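Local coordinates for MHC class I protein (Ginglymostoma cirratum, PDB 6LUP) that probably presents peptides to T cells, holding one in the groove of its class I membrane-distal domain, at residues His3-Phe8 and Gln167-Asn172; Ile121-Asp126 and Gln152-Tyr157; Leu195-Thr200 and Ile207-Phe212. All coordinates share one frame; numbering follows the deposited sequence.

Contact 1: residues His3-Phe8 and Gln167-Asn172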
ATOM      1  N   HIS A   3      12.758  11.360  -2.103  1.00 45.49           N
ATOM      2  CA  HIS A   3      12.604  10.254  -1.148  1.00 43.82           C
ATOM      3  C   HIS A   3      11.624  10.604  -0.026  1.00 42.64           C
ATOM      4  O   HIS A   3      11.470  11.775   0.326  1.00 42.90           O
ATOM      5  CB  HIS A   3      13.956   9.832  -0.558  1.00 44.07           C
ATOM      6  CG  HIS A   3      14.914   9.272  -1.566  1.00 45.05           C
ATOM      7  ND1 HIS A   3      14.747   8.036  -2.151  1.00 44.68           N
ATOM      8  CD2 HIS A   3      16.057   9.784  -2.087  1.00 46.19           C
ATOM      9  CE1 HIS A   3      15.741   7.809  -2.991  1.00 45.46           C
ATOM     10  NE2 HIS A   3      16.550   8.854  -2.970  1.00 46.50           N
ATOM     11  N   SER A   4      10.972   9.587   0.540  1.00 40.67           N
ATOM     12  CA  SER A   4       9.959   9.813   1.582  1.00 38.78           C
ATOM     13  C   SER A   4      10.013   8.827   2.751  1.00 37.29           C
ATOM     14  O   SER A   4      10.421   7.676   2.597  1.00 37.00           O
ATOM     15  CB  SER A   4       8.554   9.808   0.972  1.00 38.54           C
ATOM     16  OG  SER A   4       8.193   8.506   0.538  1.00 38.48           O
ATOM     17  N   LEU A   5       9.589   9.300   3.916  1.00 36.29           N
ATOM     18  CA  LEU A   5       9.397   8.458   5.088  1.00 35.41           C
ATOM     19  C   LEU A   5       7.974   8.685   5.601  1.00 35.21           C
ATOM     20  O   LEU A   5       7.641   9.783   6.047  1.00 35.86           O
ATOM     21  CB  LEU A   5      10.431   8.799   6.168  1.00 35.09           C
ATOM     22  CG  LEU A   5      10.274   8.226   7.580  1.00 34.44           C
ATOM     23  CD1 LEU A   5      10.338   6.706   7.602  1.00 34.16           C
ATOM     24  CD2 LEU A   5      11.343   8.813   8.483  1.00 34.67           C
ATOM     25  N   ARG A   6       7.134   7.658   5.518  1.00 34.55           N
ATOM     26  CA  ARG A   6       5.715   7.809   5.838  1.00 34.28           C
ATOM     27  C   ARG A   6       5.195   6.689   6.738  1.00 33.70           C
ATOM     28  O   ARG A   6       5.605   5.535   6.606  1.00 33.38           O
ATOM     29  CB  ARG A   6       4.886   7.867   4.554  1.00 35.05           C
ATOM     30  CG  ARG A   6       5.298   8.968   3.583  1.00 36.15           C
ATOM     31  CD  ARG A   6       4.684   8.752   2.209  1.00 36.94           C
ATOM     32  NE  ARG A   6       5.016   7.423   1.695  1.00 37.49           N
ATOM     33  CZ  ARG A   6       4.369   6.802   0.713  1.00 38.03           C
ATOM     34  NH1 ARG A   6       3.338   7.383   0.108  1.00 38.53           N
ATOM     35  NH2 ARG A   6       4.754   5.587   0.333  1.00 38.02           N
ATOM     36  N   TYR A   7       4.291   7.045   7.648  1.00 33.32           N
ATOM     37  CA  TYR A   7       3.667   6.085   8.556  1.00 33.00           C
ATOM     38  C   TYR A   7       2.152   6.063   8.403  1.00 33.45           C
ATOM     39  O   TYR A   7       1.526   7.107   8.205  1.00 33.74           O
ATOM     40  CB  TYR A   7       4.026   6.415   9.997  1.00 32.62           C
ATOM     41  CG  TYR A   7       5.425   6.029  10.378  1.00 32.39           C
ATOM     42  CD1 TYR A   7       6.497   6.896  10.159  1.00 32.35           C
ATOM     43  CD2 TYR A   7       5.686   4.790  10.961  1.00 32.32           C
ATOM     44  CE1 TYR A   7       7.787   6.542  10.517  1.00 32.30           C
ATOM     45  CE2 TYR A   7       6.973   4.426  11.321  1.00 32.29           C
ATOM     46  CZ  TYR A   7       8.017   5.304  11.098  1.00 32.35           C
ATOM     47  OH  TYR A   7       9.291   4.940  11.455  1.00 32.79           O
ATOM     48  N   PHE A   8       1.570   4.869   8.509  1.00 33.65           N
ATOM     49  CA  PHE A   8       0.131   4.670   8.326  1.00 34.39           C
ATOM     50  C   PHE A   8      -0.438   3.927   9.524  1.00 35.17           C
ATOM     51  O   PHE A   8      -0.050   2.789   9.795  1.00 35.26           O
ATOM     52  CB  PHE A   8      -0.154   3.898   7.028  1.00 34.59           C
ATOM     53  CG  PHE A   8       0.359   4.583   5.791  1.00 34.56           C
ATOM     54  CD1 PHE A   8       1.711   4.528   5.451  1.00 34.29           C
ATOM     55  CD2 PHE A   8      -0.501   5.304   4.972  1.00 35.15           C
ATOM     56  CE1 PHE A   8       2.194   5.180   4.324  1.00 34.26           C
ATOM     57  CE2 PHE A   8      -0.027   5.954   3.838  1.00 35.16           C
ATOM     58  CZ  PHE A   8       1.320   5.890   3.514  1.00 34.62           C
ATOM     59  N   GLN A 167      17.219  10.263   6.080  1.00 39.46           N
ATOM     60  CA  GLN A 167      18.582  10.318   5.553  1.00 41.03           C
ATOM     61  C   GLN A 167      19.469   9.190   6.075  1.00 40.95           C
ATOM     62  O   GLN A 167      20.329   8.684   5.351  1.00 41.55           O
ATOM     63  CB  GLN A 167      19.209  11.684   5.827  1.00 42.28           C
ATOM     64  CG  GLN A 167      18.870  12.698   4.747  1.00 43.92           C
ATOM     65  CD  GLN A 167      19.124  14.130   5.165  1.00 45.60           C
ATOM     66  OE1 GLN A 167      19.455  14.409   6.319  1.00 46.43           O
ATOM     67  NE2 GLN A 167      18.967  15.054   4.223  1.00 46.65           N
ATOM     68  N   LYS A 168      19.241   8.794   7.324  1.00 40.20           N
ATOM     69  CA  LYS A 168      19.958   7.681   7.920  1.00 40.21           C
ATOM     70  C   LYS A 168      19.514   6.377   7.270  1.00 39.87           C
ATOM     71  O   LYS A 168      20.341   5.538   6.919  1.00 40.81           O
ATOM     72  CB  LYS A 168      19.719   7.634   9.430  1.00 39.77           C
ATOM     73  CG  LYS A 168      20.539   6.577  10.153  1.00 40.25           C
ATOM     74  CD  LYS A 168      19.988   6.298  11.539  1.00 39.64           C
ATOM     75  CE  LYS A 168      20.914   5.372  12.304  1.00 40.38           C
ATOM     76  NZ  LYS A 168      20.350   5.027  13.633  1.00 40.04           N
ATOM     77  N   TYR A 169      18.202   6.224   7.105  1.00 38.92           N
ATOM     78  CA  TYR A 169      17.632   5.045   6.461  1.00 38.49           C
ATOM     79  C   TYR A 169      18.150   4.863   5.039  1.00 39.36           C
ATOM     80  O   TYR A 169      18.498   3.753   4.641  1.00 39.68           O
ATOM     81  CB  TYR A 169      16.102   5.108   6.456  1.00 37.08           C
ATOM     82  CG  TYR A 169      15.454   5.067   7.826  1.00 35.83           C
ATOM     83  CD1 TYR A 169      16.039   4.372   8.886  1.00 35.68           C
ATOM     84  CD2 TYR A 169      14.231   5.698   8.051  1.00 34.88           C
ATOM     85  CE1 TYR A 169      15.439   4.328  10.133  1.00 34.98           C
ATOM     86  CE2 TYR A 169      13.618   5.657   9.293  1.00 34.13           C
ATOM     87  CZ  TYR A 169      14.223   4.974  10.329  1.00 34.25           C
ATOM     88  OH  TYR A 169      13.612   4.934  11.562  1.00 33.48           O
ATOM     89  N   LEU A 170      18.210   5.958   4.286  1.00 40.13           N
ATOM     90  CA  LEU A 170      18.725   5.931   2.914  1.00 41.52           C
ATOM     91  C   LEU A 170      20.185   5.484   2.831  1.00 43.36           C
ATOM     92  O   LEU A 170      20.577   4.824   1.873  1.00 44.53           O
ATOM     93  CB  LEU A 170      18.538   7.289   2.231  1.00 41.34           C
ATOM     94  CG  LEU A 170      17.097   7.678   1.880  1.00 40.34           C
ATOM     95  CD1 LEU A 170      17.005   9.162   1.573  1.00 40.99           C
ATOM     96  CD2 LEU A 170      16.547   6.860   0.722  1.00 40.29           C
ATOM     97  N   LYS A 171      20.984   5.837   3.834  1.00 44.58           N
ATOM     98  CA  LYS A 171      22.354   5.344   3.916  1.00 46.29           C
ATOM     99  C   LYS A 171      22.381   3.859   4.295  1.00 45.96           C
ATOM    100  O   LYS A 171      22.991   3.051   3.596  1.00 46.89           O
ATOM    101  CB  LYS A 171      23.173   6.188   4.898  1.00 48.11           C
ATOM    102  CG  LYS A 171      24.536   5.612   5.260  1.00 51.06           C
ATOM    103  CD  LYS A 171      24.985   6.117   6.628  1.00 53.13           C
ATOM    104  CE  LYS A 171      25.979   5.169   7.288  1.00 54.77           C
ATOM    105  NZ  LYS A 171      26.105   5.435   8.751  1.00 54.71           N
ATOM    106  N   ASN A 172      21.708   3.502   5.388  1.00 44.93           N
ATOM    107  CA  ASN A 172      21.729   2.127   5.905  1.00 44.71           C
ATOM    108  C   ASN A 172      20.995   1.096   5.050  1.00 44.47           C
ATOM    109  O   ASN A 172      21.326  -0.088   5.088  1.00 45.04           O
ATOM    110  CB  ASN A 172      21.204   2.081   7.343  1.00 43.92           C
ATOM    111  CG  ASN A 172      22.196   2.639   8.351  1.00 44.56           C
ATOM    112  OD1 ASN A 172      21.803   3.135   9.407  1.00 44.09           O
ATOM    113  ND2 ASN A 172      23.485   2.558   8.035  1.00 45.76           N
TER

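Contact 2: residues Ile121-Asp126 and Gln152-Tyr157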
ATOM      1  N   ILE A 121      -9.315  15.663  10.169  1.00 51.80           N
ATOM      2  CA  ILE A 121      -8.515  16.832  10.508  1.00 51.55           C
ATOM      3  C   ILE A 121      -7.105  16.670   9.934  1.00 50.56           C
ATOM      4  O   ILE A 121      -6.607  15.551   9.797  1.00 49.83           O
ATOM      5  CB  ILE A 121      -8.501  17.071  12.042  1.00 51.57           C
ATOM      6  CG1 ILE A 121      -8.145  18.525  12.375  1.00 52.14           C
ATOM      7  CG2 ILE A 121      -7.602  16.071  12.764  1.00 50.13           C
ATOM      8  CD1 ILE A 121      -8.409  18.912  13.816  1.00 52.20           C
ATOM      9  N   SER A 122      -6.477  17.785   9.573  1.00 50.80           N
ATOM     10  CA  SER A 122      -5.102  17.766   9.072  1.00 50.35           C
ATOM     11  C   SER A 122      -4.409  19.100   9.329  1.00 51.26           C
ATOM     12  O   SER A 122      -5.073  20.112   9.561  1.00 52.84           O
ATOM     13  CB  SER A 122      -5.059  17.404   7.581  1.00 50.17           C
ATOM     14  OG  SER A 122      -5.841  18.292   6.804  1.00 51.53           O
ATOM     15  N   LEU A 123      -3.078  19.103   9.292  1.00 50.58           N
ATOM     16  CA  LEU A 123      -2.319  20.312   9.592  1.00 51.86           C
ATOM     17  C   LEU A 123      -1.842  21.062   8.354  1.00 53.61           C
ATOM     18  O   LEU A 123      -1.188  20.489   7.483  1.00 53.05           O
ATOM     19  CB  LEU A 123      -1.121  19.995  10.498  1.00 50.43           C
ATOM     20  CG  LEU A 123      -0.051  21.082  10.693  1.00 50.81           C
ATOM     21  CD1 LEU A 123      -0.549  22.215  11.582  1.00 51.87           C
ATOM     22  CD2 LEU A 123       1.234  20.493  11.256  1.00 49.62           C
ATOM     23  N   ASP A 124      -2.170  22.351   8.294  1.00 55.93           N
ATOM     24  CA  ASP A 124      -1.516  23.261   7.368  1.00 58.01           C
ATOM     25  C   ASP A 124      -0.206  23.693   8.018  1.00 58.02           C
ATOM     26  O   ASP A 124      -0.205  24.459   8.980  1.00 58.61           O
ATOM     27  CB  ASP A 124      -2.404  24.474   7.070  1.00 60.91           C
ATOM     28  CG  ASP A 124      -1.812  25.402   6.013  1.00 63.04           C
ATOM     29  OD1 ASP A 124      -0.569  25.541   5.936  1.00 63.31           O
ATOM     30  OD2 ASP A 124      -2.602  26.009   5.259  1.00 65.06           O
ATOM     31  N   LYS A 125       0.904  23.187   7.488  1.00 57.65           N
ATOM     32  CA  LYS A 125       2.225  23.423   8.065  1.00 57.47           C
ATOM     33  C   LYS A 125       2.682  24.870   7.876  1.00 59.56           C
ATOM     34  O   LYS A 125       3.376  25.422   8.732  1.00 59.54           O
ATOM     35  CB  LYS A 125       3.243  22.447   7.459  1.00 56.00           C
ATOM     36  CG  LYS A 125       4.515  22.250   8.276  1.00 55.21           C
ATOM     37  CD  LYS A 125       5.493  21.296   7.597  1.00 54.07           C
ATOM     38  CE  LYS A 125       6.183  21.937   6.397  1.00 55.13           C
ATOM     39  NZ  LYS A 125       7.289  21.098   5.849  1.00 54.50           N
ATOM     40  N   ASP A 126       2.287  25.482   6.761  1.00 61.71           N
ATOM     41  CA  ASP A 126       2.696  26.855   6.438  1.00 64.28           C
ATOM     42  C   ASP A 126       2.005  27.891   7.317  1.00 64.91           C
ATOM     43  O   ASP A 126       2.659  28.777   7.866  1.00 66.05           O
ATOM     44  CB  ASP A 126       2.472  27.161   4.951  1.00 66.16           C
ATOM     45  CG  ASP A 126       3.245  26.218   4.034  1.00 66.58           C
ATOM     46  OD1 ASP A 126       4.117  25.462   4.532  1.00 65.68           O
ATOM     47  OD2 ASP A 126       2.980  26.232   2.811  1.00 67.31           O
ATOM     48  N   GLN A 152       4.198  23.036  17.462  1.00 45.47           N
ATOM     49  CA  GLN A 152       5.608  23.226  17.149  1.00 45.48           C
ATOM     50  C   GLN A 152       6.361  21.902  17.181  1.00 43.45           C
ATOM     51  O   GLN A 152       7.255  21.670  16.365  1.00 43.03           O
ATOM     52  CB  GLN A 152       6.247  24.249  18.093  1.00 47.16           C
ATOM     53  CG  GLN A 152       5.896  25.693  17.766  1.00 49.78           C
ATOM     54  CD  GLN A 152       6.247  26.080  16.335  1.00 51.48           C
ATOM     55  OE1 GLN A 152       7.407  26.004  15.918  1.00 52.33           O
ATOM     56  NE2 GLN A 152       5.240  26.503  15.575  1.00 52.41           N
ATOM     57  N   GLY A 153       5.978  21.036  18.117  1.00 42.13           N
ATOM     58  CA  GLY A 153       6.546  19.694  18.227  1.00 40.43           C
ATOM     59  C   GLY A 153       6.312  18.868  16.976  1.00 39.54           C
ATOM     60  O   GLY A 153       7.254  18.331  16.391  1.00 38.82           O
ATOM     61  N   THR A 154       5.048  18.778  16.568  1.00 39.15           N
ATOM     62  CA  THR A 154       4.663  18.082  15.344  1.00 38.81           C
ATOM     63  C   THR A 154       5.428  18.637  14.137  1.00 39.56           C
ATOM     64  O   THR A 154       5.933  17.877  13.303  1.00 39.18           O
ATOM     65  CB  THR A 154       3.146  18.203  15.108  1.00 38.99           C
ATOM     66  OG1 THR A 154       2.448  17.666  16.236  1.00 38.73           O
ATOM     67  CG2 THR A 154       2.722  17.464  13.848  1.00 38.84           C
ATOM     68  N   LYS A 155       5.521  19.964  14.064  1.00 40.52           N
ATOM     69  CA  LYS A 155       6.240  20.636  12.993  1.00 41.51           C
ATOM     70  C   LYS A 155       7.719  20.279  13.035  1.00 41.06           C
ATOM     71  O   LYS A 155       8.335  20.055  11.992  1.00 41.21           O
ATOM     72  CB  LYS A 155       6.052  22.147  13.099  1.00 43.47           C
ATOM     73  CG  LYS A 155       6.642  22.954  11.953  1.00 45.09           C
ATOM     74  CD  LYS A 155       6.783  24.410  12.366  1.00 47.18           C
ATOM     75  CE  LYS A 155       7.274  25.293  11.229  1.00 48.70           C
ATOM     76  NZ  LYS A 155       6.161  25.745  10.353  1.00 49.93           N
ATOM     77  N   GLY A 156       8.282  20.227  14.243  1.00 40.38           N
ATOM     78  CA  GLY A 156       9.669  19.828  14.440  1.00 39.38           C
ATOM     79  C   GLY A 156       9.924  18.404  13.980  1.00 38.49           C
ATOM     80  O   GLY A 156      10.986  18.103  13.437  1.00 38.76           O
ATOM     81  N   TYR A 157       8.949  17.522  14.185  1.00 37.48           N
ATOM     82  CA  TYR A 157       9.068  16.149  13.699  1.00 36.69           C
ATOM     83  C   TYR A 157       9.067  16.090  12.173  1.00 36.84           C
ATOM     84  O   TYR A 157       9.972  15.513  11.568  1.00 36.59           O
ATOM     85  CB  TYR A 157       7.966  15.244  14.259  1.00 35.65           C
ATOM     86  CG  TYR A 157       7.926  13.899  13.574  1.00 35.13           C
ATOM     87  CD1 TYR A 157       8.802  12.880  13.945  1.00 34.75           C
ATOM     88  CD2 TYR A 157       7.025  13.651  12.535  1.00 35.19           C
ATOM     89  CE1 TYR A 157       8.779  11.652  13.309  1.00 34.52           C
ATOM     90  CE2 TYR A 157       6.997  12.424  11.891  1.00 34.78           C
ATOM     91  CZ  TYR A 157       7.875  11.431  12.283  1.00 34.42           C
ATOM     92  OH  TYR A 157       7.845  10.212  11.650  1.00 34.39           O
TER

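Contact 3: residues Leu195-Thr200 and Ile207-Phe212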
ATOM      1  N   LEU A 195      -2.845  -9.322 -27.437  1.00 73.17           N
ATOM      2  CA  LEU A 195      -1.405  -9.142 -27.303  1.00 70.77           C
ATOM      3  C   LEU A 195      -1.124  -8.434 -25.985  1.00 67.84           C
ATOM      4  O   LEU A 195      -1.595  -7.318 -25.766  1.00 67.58           O
ATOM      5  CB  LEU A 195      -0.866  -8.330 -28.480  1.00 71.59           C
ATOM      6  CG  LEU A 195       0.555  -8.631 -28.962  1.00 72.83           C
ATOM      7  CD1 LEU A 195       0.631  -9.996 -29.634  1.00 73.70           C
ATOM      8  CD2 LEU A 195       1.013  -7.547 -29.925  1.00 72.89           C
ATOM      9  N   SER A 196      -0.365  -9.085 -25.105  1.00 65.26           N
ATOM     10  CA  SER A 196      -0.201  -8.586 -23.740  1.00 62.57           C
ATOM     11  C   SER A 196       1.233  -8.254 -23.353  1.00 60.55           C
ATOM     12  O   SER A 196       2.136  -9.089 -23.455  1.00 60.41           O
ATOM     13  CB  SER A 196      -0.797  -9.567 -22.731  1.00 63.03           C
ATOM     14  OG  SER A 196      -0.958  -8.954 -21.464  1.00 62.47           O
ATOM     15  N   CYS A 197       1.420  -7.018 -22.903  1.00 58.68           N
ATOM     16  CA  CYS A 197       2.691  -6.578 -22.356  1.00 57.33           C
ATOM     17  C   CYS A 197       2.651  -6.656 -20.838  1.00 55.52           C
ATOM     18  O   CYS A 197       1.881  -5.939 -20.188  1.00 53.67           O
ATOM     19  CB  CYS A 197       3.026  -5.158 -22.803  1.00 57.95           C
ATOM     20  SG  CYS A 197       4.770  -4.768 -22.565  1.00 58.68           S
ATOM     21  N   VAL A 198       3.475  -7.544 -20.288  1.00 54.62           N
ATOM     22  CA  VAL A 198       3.534  -7.768 -18.846  1.00 53.48           C
ATOM     23  C   VAL A 198       4.911  -7.430 -18.267  1.00 51.95           C
ATOM     24  O   VAL A 198       5.926  -8.024 -18.643  1.00 52.18           O
ATOM     25  CB  VAL A 198       3.065  -9.197 -18.449  1.00 54.51           C
ATOM     26  CG1 VAL A 198       3.594 -10.251 -19.411  1.00 55.60           C
ATOM     27  CG2 VAL A 198       3.445  -9.524 -17.007  1.00 54.14           C
ATOM     28  N   ALA A 199       4.920  -6.450 -17.370  1.00 50.28           N
ATOM     29  CA  ALA A 199       6.120  -6.068 -16.629  1.00 48.80           C
ATOM     30  C   ALA A 199       5.981  -6.539 -15.194  1.00 47.73           C
ATOM     31  O   ALA A 199       4.951  -6.320 -14.556  1.00 47.03           O
ATOM     32  CB  ALA A 199       6.329  -4.564 -16.680  1.00 47.97           C
ATOM     33  N   THR A 200       7.022  -7.197 -14.697  1.00 47.77           N
ATOM     34  CA  THR A 200       7.002  -7.756 -13.349  1.00 47.28           C
ATOM     35  C   THR A 200       8.353  -7.590 -12.653  1.00 46.79           C
ATOM     36  O   THR A 200       9.379  -7.378 -13.306  1.00 46.76           O
ATOM     37  CB  THR A 200       6.567  -9.240 -13.367  1.00 48.00           C
ATOM     38  OG1 THR A 200       6.168  -9.646 -12.051  1.00 48.09           O
ATOM     39  CG2 THR A 200       7.689 -10.145 -13.881  1.00 48.57           C
ATOM     40  N   ILE A 207       5.152   3.460 -12.742  1.00 46.07           N
ATOM     41  CA  ILE A 207       5.573   2.948 -14.051  1.00 46.80           C
ATOM     42  C   ILE A 207       4.721   3.464 -15.221  1.00 48.40           C
ATOM     43  O   ILE A 207       3.519   3.705 -15.078  1.00 48.14           O
ATOM     44  CB  ILE A 207       5.622   1.394 -14.055  1.00 46.16           C
ATOM     45  CG1 ILE A 207       6.413   0.867 -15.258  1.00 46.13           C
ATOM     46  CG2 ILE A 207       4.221   0.793 -13.971  1.00 45.50           C
ATOM     47  CD1 ILE A 207       6.766  -0.604 -15.174  1.00 45.95           C
ATOM     48  N   GLU A 208       5.366   3.632 -16.373  1.00 50.35           N
ATOM     49  CA  GLU A 208       4.685   3.977 -17.618  1.00 52.41           C
ATOM     50  C   GLU A 208       4.864   2.836 -18.608  1.00 52.64           C
ATOM     51  O   GLU A 208       5.988   2.418 -18.884  1.00 52.51           O
ATOM     52  CB  GLU A 208       5.249   5.271 -18.217  1.00 54.25           C
ATOM     53  CG  GLU A 208       5.103   6.507 -17.340  1.00 55.99           C
ATOM     54  CD  GLU A 208       3.696   7.075 -17.361  1.00 57.59           C
ATOM     55  OE1 GLU A 208       3.003   7.002 -16.319  1.00 58.19           O
ATOM     56  OE2 GLU A 208       3.279   7.587 -18.424  1.00 59.05           O
ATOM     57  N   VAL A 209       3.753   2.322 -19.127  1.00 53.18           N
ATOM     58  CA  VAL A 209       3.797   1.253 -20.125  1.00 54.84           C
ATOM     59  C   VAL A 209       2.747   1.484 -21.217  1.00 56.29           C
ATOM     60  O   VAL A 209       1.544   1.503 -20.954  1.00 56.67           O
ATOM     61  CB  VAL A 209       3.704  -0.155 -19.482  1.00 54.58           C
ATOM     62  CG1 VAL A 209       2.709  -0.168 -18.328  1.00 54.42           C
ATOM     63  CG2 VAL A 209       3.366  -1.222 -20.520  1.00 55.33           C
ATOM     64  N   ASN A 210       3.222   1.678 -22.441  1.00 57.46           N
ATOM     65  CA  ASN A 210       2.353   2.027 -23.554  1.00 58.79           C
ATOM     66  C   ASN A 210       2.593   1.125 -24.752  1.00 60.26           C
ATOM     67  O   ASN A 210       3.724   0.703 -25.005  1.00 60.38           O
ATOM     68  CB  ASN A 210       2.551   3.494 -23.941  1.00 59.11           C
ATOM     69  CG  ASN A 210       2.173   4.451 -22.822  1.00 59.04           C
ATOM     70  OD1 ASN A 210       0.994   4.668 -22.549  1.00 59.77           O
ATOM     71  ND2 ASN A 210       3.175   5.035 -22.178  1.00 58.82           N
ATOM     72  N   LEU A 211       1.521   0.839 -25.483  1.00 62.03           N
ATOM     73  CA  LEU A 211       1.581  -0.041 -26.645  1.00 63.61           C
ATOM     74  C   LEU A 211       1.519   0.732 -27.953  1.00 64.95           C
ATOM     75  O   LEU A 211       0.834   1.751 -28.053  1.00 64.41           O
ATOM     76  CB  LEU A 211       0.462  -1.081 -26.586  1.00 63.96           C
ATOM     77  CG  LEU A 211       0.761  -2.366 -25.807  1.00 64.33           C
ATOM     78  CD1 LEU A 211       0.923  -2.127 -24.312  1.00 64.27           C
ATOM     79  CD2 LEU A 211      -0.340  -3.381 -26.064  1.00 65.12           C
ATOM     80  N   PHE A 212       2.245   0.234 -28.949  1.00 68.03           N
ATOM     81  CA  PHE A 212       2.372   0.913 -30.234  1.00 71.39           C
ATOM     82  C   PHE A 212       2.136  -0.005 -31.426  1.00 74.61           C
ATOM     83  O   PHE A 212       2.690  -1.108 -31.504  1.00 74.46           O
ATOM     84  CB  PHE A 212       3.745   1.581 -30.355  1.00 71.25           C
ATOM     85  CG  PHE A 212       3.876   2.847 -29.562  1.00 71.26           C
ATOM     86  CD1 PHE A 212       4.194   2.809 -28.206  1.00 69.98           C
ATOM     87  CD2 PHE A 212       3.687   4.083 -30.169  1.00 71.74           C
ATOM     88  CE1 PHE A 212       4.310   3.978 -27.474  1.00 69.52           C
ATOM     89  CE2 PHE A 212       3.806   5.256 -29.439  1.00 71.84           C
ATOM     90  CZ  PHE A 212       4.120   5.204 -28.089  1.00 70.61           C
TER

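Contact 1: residues His3-Phe8 and Gln167-Asn172
His3 and Leu170 bring the backbones of strand residues 3-8 and helix residues 167-172 to a CA-CA separation of 8.5 Å, with Leu5 and Tyr169 following at 9.0 Å. The short axes cross at 112°, the helix end running across the strand; at 9.6 Å between axes, with no hydrogen bonds between the segments, contact falls to side chains. Leu170 CD2 sits over one face of the His3 imidazole, 3.7 Å from its centroid and 17° off the ring normal, which defines a CH-pi contact. The ring's ND1 is also hydrogen-bonded to Asp28, a bond that would restrict its rotation. Leu5, its CG anti to the backbone N (chi1 169°), turns CD1 to the edge of the Tyr169 ring, 3.8 Å from CE2. Next along the strand, Tyr7 OH and Tyr169 OH stand 4.3 Å apart; each is hydrogen-bonded to the backbone of the bound peptide, and Tyr169 OH also to Tyr57 OH. This tyrosine cluster is consistent with the pocket for the peptide N terminus in class I grooves. Strand 3-12 is flanked by strands 21-27 and 91-100 in the groove floor; Leu170 also packs on Leu100, while Leu5 reaches Cys162 and Leu166 earlier in helix 148-172.

Contact 2: residues Ile121-Asp126 and Gln152-Tyr157
Lys155 has the largest buried share, 58 Å² of the 156 Å² in all, where the helix meets the end of a floor strand and the turn that follows it; Lys125 (44 Å²), in that turn, is its main partner. Their CA atoms are 6.9 Å apart, and the aliphatic stems touch lightly, Lys125 CG to Lys155 CG at 4.3 Å. The stem of Lys155 is extended as far as CE and then bends at the last torsion (chi4 84°), which brings NZ to 3.2 Å from the carbonyl O of Lys125. Lys125 NZ and Lys155 NZ stay 6.6 Å apart, and both make long, weak ion pairs with Glu159; that shared carboxylate would probably offset their mutual repulsion. Leu123, which buries 32 Å², adds an apolar touch: its CD2 comes to 4.3 Å from Thr154 CG2. The hydroxyl of Thr154 is used by its own helix, bonding to Phe150 O. Here helix 148-172 rests on the end of strand 118-124 and its turn: Thr154 also packs on Val111 of strand 108-115 and on an aromatic side chain of the bound peptide, Leu123 meets Val111 and Trp130 of the strands flanking its own, and Met128 lies against both Leu123 and Lys155.

Contact 3: residues Leu195-Thr200 and Ile207-Phe212
The flat group that Leu211 meets across the contact is a peptide unit: Leu211 CD2 lies 4.1 Å from the carbonyl O of Leu195. No aromatic ring crosses between the segments; Phe186 packs on Leu195 and Cys197, and Phe212 on Ser251 and Val253. The other contacts between the two segments are aliphatic or involve sulfur. Cys197 CB is 4.0 Å from Leu211 CD1, and Cys197 SG 4.3 Å from Val209 CG2, so the cysteine lies over the two branched side chains of the facing strand. A chi1 of -163° swings SG away from its own N and beside the carbonyl carbon, and Cys197 reaches toward the opposing sheet, where SG is joined to Cys252 of strand 250-255. This is the intersheet disulfide of the immunoglobulin fold, here in a C1-set domain. The short axes of 195-200 and 208-212 run at 159° with 8.8 Å at closest approach, and no hydrogen bond links them: the strands belong to different sheets, packed face to face, 194-202 beside 183-189 and 234-241, 208-213 beside 216-217 and 250-255. Toward the other end of the contact, Ala199 CB meets Ile207 CD1 at 4.3 Å. On the outer face, Ser196 OG and Thr200 OG1 bond to the chain of another protein.

Contacts 1 and 2 share helix 148-172 and the eight-stranded floor beneath it, one at the helix's C-terminal end and the other nearer its start. Their centres are 19 Å apart, and they touch where Tyr7 CE1 comes to 3.8 Å from Tyr157 OH. In sequence, both segments of contact 2 fall between those of contact 1. Because helix and sheet are common to both, the two contacts seat one wall of the peptide groove on its floor at two points. Contact 3 follows later in the chain, in the C1-set domain; its centre is about 30 Å from that of contact 1 and 41 Å from that of contact 2. It touches neither, consistent with a separately packed immunoglobulin module.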